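Local coordinates for protein alpha-14 giardin (Giardia lamblia, PDB 3CHJ) that binds calcium ions and, in a calcium-dependent way, phospholipid as an annexin, and may link the lipid bilayer to the underlying axoneme as a calcium-regulated structural element, at residues Lys69-Leu74 and Gly304-Leu309; Ser258-Asn263 and Thr297-Val302. All coordinates share one frame; numbering follows the deposited sequence.

Interaction 1 of 2, residues Lys69-Leu74 and Gly304-Leu309; sequences KDFESL and GDAIKL
With CG set anti to the backbone N in both Phe-71 (chi1 -171°) and Leu-74 (chi1 175°), two side chains one turn apart on helix 69-78 converge on Ala-306. CE1 of Phe-71 lies 3.8 Å from the CB of Ala-306, and CD2 of Leu-74 lies 4.1 Å from the same methyl, which thus meets an aromatic carbon and an aliphatic one together. In Ile-307 it is CG2 that stands anti to the backbone N, while CG1 lies beside that N and carries CD1 to within 3.9 Å of Leu-74 CD2. One Leu methyl therefore serves both residues of the partner helix. The touching side chains are buried and apolar, and no hydrogen bond spans the pair; the example illustrates helix packing by carbon surfaces alone. The short helix axes stay 11.0 Å apart at an angle of 32°, and the contact is correspondingly small, 131 Å². It joins helix 69-78 to helix 301-310 of the fourth-repeat region. Around the pair, Ile-33 of helix 31-38 touches Phe-71 and Ala-306, helix 262-272 meets Leu-74 and Ile-307 through Asn-266 and Thr-269, and helix 291-298 backs Ile-307 with Phe-291 and Cys-295.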
ATOM      1  N   LYS A  69      15.946 -13.139   4.358  1.00 18.93           N
ATOM      2  CA  LYS A  69      15.516 -11.827   4.835  1.00 20.19           C
ATOM      3  C   LYS A  69      14.200 -11.390   4.220  1.00 18.64           C
ATOM      4  O   LYS A  69      13.311 -10.884   4.941  1.00 18.82           O
ATOM      5  CB  LYS A  69      16.591 -10.764   4.573  1.00 20.39           C
ATOM      6  CG  LYS A  69      16.390  -9.508   5.414  1.00 23.79           C
ATOM      7  CD  LYS A  69      17.594  -8.565   5.338  1.00 24.01           C
ATOM      8  CE  LYS A  69      17.413  -7.393   6.314  1.00 28.90           C
ATOM      9  NZ  LYS A  69      16.176  -6.604   6.013  1.00 32.20           N
ATOM     10  N   ASP A  70      14.060 -11.580   2.907  1.00 17.76           N
ATOM     11  CA  ASP A  70      12.813 -11.174   2.221  1.00 16.65           C
ATOM     12  C   ASP A  70      11.556 -11.827   2.820  1.00 16.52           C
ATOM     13  O   ASP A  70      10.558 -11.152   3.144  1.00 15.60           O
ATOM     14  CB  ASP A  70      12.882 -11.331   0.673  1.00 16.84           C
ATOM     15  CG  ASP A  70      13.211 -12.763   0.173  1.00 17.77           C
ATOM     16  OD1 ASP A  70      13.352 -13.738   0.944  1.00 17.88           O
ATOM     17  OD2 ASP A  70      13.322 -12.884  -1.078  1.00 18.67           O
ATOM     18  N   PHE A  71      11.616 -13.139   2.979  1.00 15.68           N
ATOM     19  CA  PHE A  71      10.502 -13.931   3.495  1.00 15.14           C
ATOM     20  C   PHE A  71      10.250 -13.677   4.996  1.00 14.73           C
ATOM     21  O   PHE A  71       9.083 -13.572   5.430  1.00 14.29           O
ATOM     22  CB  PHE A  71      10.778 -15.413   3.163  1.00 16.35           C
ATOM     23  CG  PHE A  71       9.630 -16.356   3.431  1.00 16.67           C
ATOM     24  CD1 PHE A  71       8.308 -15.987   3.189  1.00 18.92           C
ATOM     25  CD2 PHE A  71       9.885 -17.636   3.892  1.00 19.73           C
ATOM     26  CE1 PHE A  71       7.262 -16.873   3.436  1.00 19.74           C
ATOM     27  CE2 PHE A  71       8.849 -18.525   4.148  1.00 21.05           C
ATOM     28  CZ  PHE A  71       7.527 -18.139   3.912  1.00 19.29           C
ATOM     29  N   GLU A  72      11.316 -13.570   5.801  1.00 15.15           N
ATOM     30  CA  GLU A  72      11.162 -13.264   7.234  1.00 15.05           C
ATOM     31  C   GLU A  72      10.450 -11.916   7.424  1.00 14.95           C
ATOM     32  O   GLU A  72       9.530 -11.790   8.240  1.00 14.97           O
ATOM     33  CB  GLU A  72      12.513 -13.214   7.969  1.00 16.13           C
ATOM     34  CG  GLU A  72      12.308 -12.838   9.412  1.00 17.86           C
ATOM     35  CD  GLU A  72      13.551 -12.511  10.199  1.00 22.63           C
ATOM     36  OE1 GLU A  72      14.676 -12.607   9.662  1.00 24.24           O
ATOM     37  OE2 GLU A  72      13.383 -12.136  11.384  1.00 23.95           O
ATOM     38  N   SER A  73      10.894 -10.934   6.654  1.00 14.54           N
ATOM     39  CA  SER A  73      10.335  -9.583   6.732  1.00 14.84           C
ATOM     40  C   SER A  73       8.859  -9.606   6.371  1.00 13.47           C
ATOM     41  O   SER A  73       8.021  -9.002   7.059  1.00 14.02           O
ATOM     42  CB  SER A  73      11.101  -8.665   5.813  1.00 15.50           C
ATOM     43  OG  SER A  73      12.412  -8.491   6.351  1.00 20.60           O
ATOM     44  N   LEU A  74       8.537 -10.340   5.320  1.00 12.24           N
ATOM     45  CA  LEU A  74       7.154 -10.486   4.900  1.00 11.86           C
ATOM     46  C   LEU A  74       6.290 -11.094   5.993  1.00 12.23           C
ATOM     47  O   LEU A  74       5.256 -10.520   6.358  1.00 12.15           O
ATOM     48  CB  LEU A  74       7.085 -11.347   3.625  1.00 12.01           C
ATOM     49  CG  LEU A  74       5.687 -11.705   3.112  1.00 11.41           C
ATOM     50  CD1 LEU A  74       4.952 -10.402   2.666  1.00 11.66           C
ATOM     51  CD2 LEU A  74       5.837 -12.673   1.965  1.00 13.20           C
ATOM     52  N   GLY A 304       8.529 -16.380  -3.893  1.00 14.80           N
ATOM     53  CA  GLY A 304       7.600 -16.202  -5.002  1.00 14.39           C
ATOM     54  C   GLY A 304       6.294 -16.919  -4.742  1.00 14.94           C
ATOM     55  O   GLY A 304       5.219 -16.376  -5.009  1.00 14.85           O
ATOM     56  N   ASP A 305       6.372 -18.135  -4.207  1.00 14.73           N
ATOM     57  CA  ASP A 305       5.167 -18.904  -3.898  1.00 14.86           C
ATOM     58  C   ASP A 305       4.329 -18.195  -2.845  1.00 14.14           C
ATOM     59  O   ASP A 305       3.104 -18.192  -2.924  1.00 14.53           O
ATOM     60  CB  ASP A 305       5.545 -20.327  -3.463  1.00 16.40           C
ATOM     61  CG  ASP A 305       6.124 -21.158  -4.622  1.00 19.17           C
ATOM     62  OD1 ASP A 305       5.895 -20.827  -5.808  1.00 22.17           O
ATOM     63  OD2 ASP A 305       6.820 -22.153  -4.323  1.00 25.76           O
ATOM     64  N   ALA A 306       4.991 -17.557  -1.877  1.00 13.15           N
ATOM     65  CA  ALA A 306       4.283 -16.830  -0.826  1.00 12.56           C
ATOM     66  C   ALA A 306       3.541 -15.609  -1.360  1.00 13.00           C
ATOM     67  O   ALA A 306       2.402 -15.359  -0.961  1.00 12.78           O
ATOM     68  CB  ALA A 306       5.242 -16.422   0.298  1.00 12.91           C
ATOM     69  N   ILE A 307       4.199 -14.835  -2.227  1.00 12.63           N
ATOM     70  CA  ILE A 307       3.558 -13.673  -2.832  1.00 12.19           C
ATOM     71  C   ILE A 307       2.340 -14.109  -3.646  1.00 12.98           C
ATOM     72  O   ILE A 307       1.248 -13.536  -3.484  1.00 13.55           O
ATOM     73  CB  ILE A 307       4.549 -12.847  -3.691  1.00 12.78           C
ATOM     74  CG1 ILE A 307       5.681 -12.285  -2.826  1.00 12.69           C
ATOM     75  CG2 ILE A 307       3.823 -11.732  -4.496  1.00 12.06           C
ATOM     76  CD1 ILE A 307       5.259 -11.336  -1.666  1.00 13.99           C
ATOM     77  N   LYS A 308       2.502 -15.158  -4.464  1.00 13.24           N
ATOM     78  CA  LYS A 308       1.388 -15.685  -5.288  1.00 13.94           C
ATOM     79  C   LYS A 308       0.230 -16.128  -4.402  1.00 13.49           C
ATOM     80  O   LYS A 308      -0.936 -15.812  -4.694  1.00 13.90           O
ATOM     81  CB  LYS A 308       1.834 -16.874  -6.154  1.00 14.85           C
ATOM     82  CG  LYS A 308       2.610 -16.472  -7.390  1.00 17.42           C
ATOM     83  CD  LYS A 308       2.858 -17.636  -8.324  1.00 22.61           C
ATOM     84  CE  LYS A 308       3.982 -18.534  -7.794  1.00 24.73           C
ATOM     85  NZ  LYS A 308       4.509 -19.476  -8.834  1.00 29.16           N
ATOM     86  N   LEU A 309       0.538 -16.832  -3.307  1.00 12.83           N
ATOM     87  CA  LEU A 309      -0.508 -17.341  -2.422  1.00 12.99           C
ATOM     88  C   LEU A 309      -1.249 -16.222  -1.675  1.00 12.05           C
ATOM     89  O   LEU A 309      -2.472 -16.244  -1.534  1.00 13.12           O
ATOM     90  CB  LEU A 309       0.103 -18.340  -1.421  1.00 12.79           C
ATOM     91  CG  LEU A 309      -0.864 -19.059  -0.484  1.00 15.95           C
ATOM     92  CD1 LEU A 309      -1.972 -19.748  -1.260  1.00 17.35           C
ATOM     93  CD2 LEU A 309      -0.069 -20.064   0.347  1.00 15.34           C
TER

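Interaction 2 of 2, residues Ser258-Asn263 and Thr297-Val302; sequences SGSDSN and TELKGV
The carboxylate of Glu-298 is approached at OE1 by Gly-259 O and Ser-260 OG, both coming obliquely from the same side of its plane. OE1 lies 3.2 Å from Gly-259 O; as both are acceptors, this approach is not a bond and is probably mildly unfavourable. Ser-260 OG, also 3.2 Å from OE1, lies within the curve of the Glu-298 side chain, 3.3 Å from its CB. That fold comes from two successive turns, CG beside the backbone N (chi1 -59°) and a second bend (chi2 -65°), which curl the acid round the Ser-260 hydroxyl. At the other oxygen, OE2 forms a salt bridge with Arg-294, which would offset the charge. A water makes the clearest polar link: it accepts from Ser-260 OG at 2.8 Å and donates to Glu-298 O at 2.7 Å, thereby joining the loop to the last turn of helix 291-298. Apolar contact is slight, Ser-260 CB standing 4.0 Å from Leu-299 CD2. Asp-261 follows as the N-cap of helix 262-272, its OD1 taking the N-H of Arg-264. Leu-265 of that helix touches Ser-260 and Leu-299, while Phe-255, in the loop just after helix 243-254, touches both Glu-298 and Leu-299.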
ATOM      1  N   SER A 258      14.974  -4.922 -14.276  1.00 40.63           N
ATOM      2  CA  SER A 258      15.994  -5.972 -14.238  1.00 41.10           C
ATOM      3  C   SER A 258      15.673  -7.079 -13.234  1.00 40.91           C
ATOM      4  O   SER A 258      15.602  -8.262 -13.594  1.00 41.37           O
ATOM      5  CB  SER A 258      17.364  -5.354 -13.933  1.00 41.42           C
ATOM      6  OG  SER A 258      18.405  -6.314 -14.035  1.00 42.91           O
ATOM      7  N   GLY A 259      15.489  -6.686 -11.977  1.00 40.22           N
ATOM      8  CA  GLY A 259      15.090  -7.607 -10.926  1.00 39.07           C
ATOM      9  C   GLY A 259      13.761  -7.181 -10.339  1.00 38.27           C
ATOM     10  O   GLY A 259      12.826  -6.826 -11.076  1.00 38.53           O
ATOM     11  N   SER A 260      13.685  -7.207  -9.009  1.00 37.01           N
ATOM     12  CA  SER A 260      12.445  -6.917  -8.288  1.00 35.41           C
ATOM     13  C   SER A 260      12.719  -6.258  -6.946  1.00 34.10           C
ATOM     14  O   SER A 260      13.764  -6.492  -6.330  1.00 34.76           O
ATOM     15  CB  SER A 260      11.636  -8.197  -8.086  1.00 35.44           C
ATOM     16  OG  SER A 260      11.279  -8.749  -9.339  1.00 36.63           O
ATOM     17  N   ASP A 261      11.755  -5.454  -6.497  1.00 31.95           N
ATOM     18  CA  ASP A 261      11.872  -4.629  -5.293  1.00 29.81           C
ATOM     19  C   ASP A 261      11.191  -5.338  -4.113  1.00 28.74           C
ATOM     20  O   ASP A 261      10.022  -5.098  -3.872  1.00 28.03           O
ATOM     21  CB  ASP A 261      11.188  -3.273  -5.579  1.00 29.58           C
ATOM     22  CG  ASP A 261      11.394  -2.229  -4.469  1.00 29.10           C
ATOM     23  OD1 ASP A 261      11.765  -2.564  -3.320  1.00 27.70           O
ATOM     24  OD2 ASP A 261      11.133  -1.040  -4.755  1.00 28.79           O
ATOM     25  N   SER A 262      11.922  -6.201  -3.395  1.00 27.21           N
ATOM     26  CA  SER A 262      11.326  -7.062  -2.349  1.00 26.31           C
ATOM     27  C   SER A 262      10.726  -6.310  -1.152  1.00 24.72           C
ATOM     28  O   SER A 262       9.685  -6.710  -0.629  1.00 22.94           O
ATOM     29  CB  SER A 262      12.301  -8.158  -1.872  1.00 26.45           C
ATOM     30  OG  SER A 262      13.165  -7.704  -0.842  1.00 30.23           O
ATOM     31  N   ASN A 263      11.372  -5.234  -0.714  1.00 23.09           N
ATOM     32  CA  ASN A 263      10.771  -4.397   0.341  1.00 22.16           C
ATOM     33  C   ASN A 263       9.445  -3.809  -0.095  1.00 20.52           C
ATOM     34  O   ASN A 263       8.451  -3.809   0.685  1.00 19.53           O
ATOM     35  CB  ASN A 263      11.729  -3.288   0.750  1.00 23.15           C
ATOM     36  CG  ASN A 263      12.914  -3.820   1.493  1.00 24.96           C
ATOM     37  OD1 ASN A 263      12.781  -4.686   2.356  1.00 29.08           O
ATOM     38  ND2 ASN A 263      14.097  -3.309   1.161  1.00 28.84           N
ATOM     39  N   THR A 297       8.386 -15.496 -13.273  1.00 24.75           N
ATOM     40  CA  THR A 297       9.597 -15.011 -13.921  1.00 25.57           C
ATOM     41  C   THR A 297      10.486 -14.243 -12.954  1.00 25.01           C
ATOM     42  O   THR A 297      11.693 -14.466 -12.907  1.00 25.58           O
ATOM     43  CB  THR A 297       9.280 -14.130 -15.147  1.00 25.90           C
ATOM     44  OG1 THR A 297       8.420 -14.846 -16.037  1.00 27.90           O
ATOM     45  CG2 THR A 297      10.561 -13.780 -15.885  1.00 27.44           C
ATOM     46  N   GLU A 298       9.886 -13.353 -12.168  1.00 24.24           N
ATOM     47  CA  GLU A 298      10.644 -12.424 -11.339  1.00 23.93           C
ATOM     48  C   GLU A 298      11.158 -13.043 -10.056  1.00 23.00           C
ATOM     49  O   GLU A 298      12.223 -12.672  -9.577  1.00 23.30           O
ATOM     50  CB  GLU A 298       9.789 -11.198 -10.958  1.00 23.93           C
ATOM     51  CG  GLU A 298       9.229 -10.370 -12.118  1.00 26.75           C
ATOM     52  CD  GLU A 298      10.297  -9.686 -12.956  1.00 30.82           C
ATOM     53  OE1 GLU A 298      11.400  -9.410 -12.424  1.00 32.81           O
ATOM     54  OE2 GLU A 298      10.025  -9.434 -14.156  1.00 32.59           O
ATOM     55  N   LEU A 299      10.381 -13.957  -9.482  1.00 22.44           N
ATOM     56  CA  LEU A 299      10.665 -14.478  -8.148  1.00 22.81           C
ATOM     57  C   LEU A 299      10.833 -15.995  -8.155  1.00 23.15           C
ATOM     58  O   LEU A 299       9.981 -16.722  -8.655  1.00 24.55           O
ATOM     59  CB  LEU A 299       9.553 -14.065  -7.171  1.00 22.49           C
ATOM     60  CG  LEU A 299       9.219 -12.563  -7.010  1.00 22.98           C
ATOM     61  CD1 LEU A 299       8.077 -12.382  -5.995  1.00 23.65           C
ATOM     62  CD2 LEU A 299      10.435 -11.734  -6.604  1.00 23.22           C
ATOM     63  N   LYS A 300      11.943 -16.466  -7.606  1.00 23.22           N
ATOM     64  CA  LYS A 300      12.181 -17.900  -7.507  1.00 22.77           C
ATOM     65  C   LYS A 300      11.948 -18.376  -6.085  1.00 21.91           C
ATOM     66  O   LYS A 300      11.990 -17.585  -5.132  1.00 23.23           O
ATOM     67  CB  LYS A 300      13.610 -18.248  -7.941  1.00 23.16           C
ATOM     68  CG  LYS A 300      13.954 -17.879  -9.382  1.00 24.97           C
ATOM     69  CD  LYS A 300      13.157 -18.685 -10.389  1.00 29.19           C
ATOM     70  CE  LYS A 300      13.494 -18.283 -11.811  1.00 32.26           C
ATOM     71  NZ  LYS A 300      13.048 -16.895 -12.130  1.00 35.23           N
ATOM     72  N   GLY A 301      11.676 -19.669  -5.941  1.00 20.63           N
ATOM     73  CA  GLY A 301      11.581 -20.288  -4.632  1.00 18.82           C
ATOM     74  C   GLY A 301      10.362 -19.910  -3.821  1.00 18.22           C
ATOM     75  O   GLY A 301       9.358 -19.415  -4.364  1.00 17.86           O
ATOM     76  N   VAL A 302      10.454 -20.187  -2.533  1.00 17.40           N
ATOM     77  CA  VAL A 302       9.347 -20.080  -1.606  1.00 16.44           C
ATOM     78  C   VAL A 302       8.806 -18.650  -1.527  1.00 15.62           C
ATOM     79  O   VAL A 302       7.597 -18.459  -1.341  1.00 15.08           O
ATOM     80  CB  VAL A 302       9.708 -20.646  -0.196  1.00 17.18           C
ATOM     81  CG1 VAL A 302      10.714 -19.777   0.533  1.00 17.55           C
ATOM     82  CG2 VAL A 302       8.446 -20.907   0.627  1.00 19.19           C
TER
HETATM   83  O   HOH W   1      13.463 -10.325 -10.088  1.00 43.53           O

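In the fold
Interaction 1 is buried and apolar, whereas interaction 2 lies at the surface and relies on water and polar groups, although they bury nearly equal areas and their centres are about 10 Å apart. Both use helix 301-310, and they touch: Leu-299 CD1 packs 4.0 Å from Ile-307 CG1, and Val-302 CG1 lies 4.1 Å from Phe-71 CD2. Their spans differ greatly. Residues 258-263 and 297-302 both belong to the fourth annexin repeat and meet locally, nested inside the long loop closed by interaction 1, which brings an early helix to that same late region, consistent with the closed, cyclic arrangement of the annexin core.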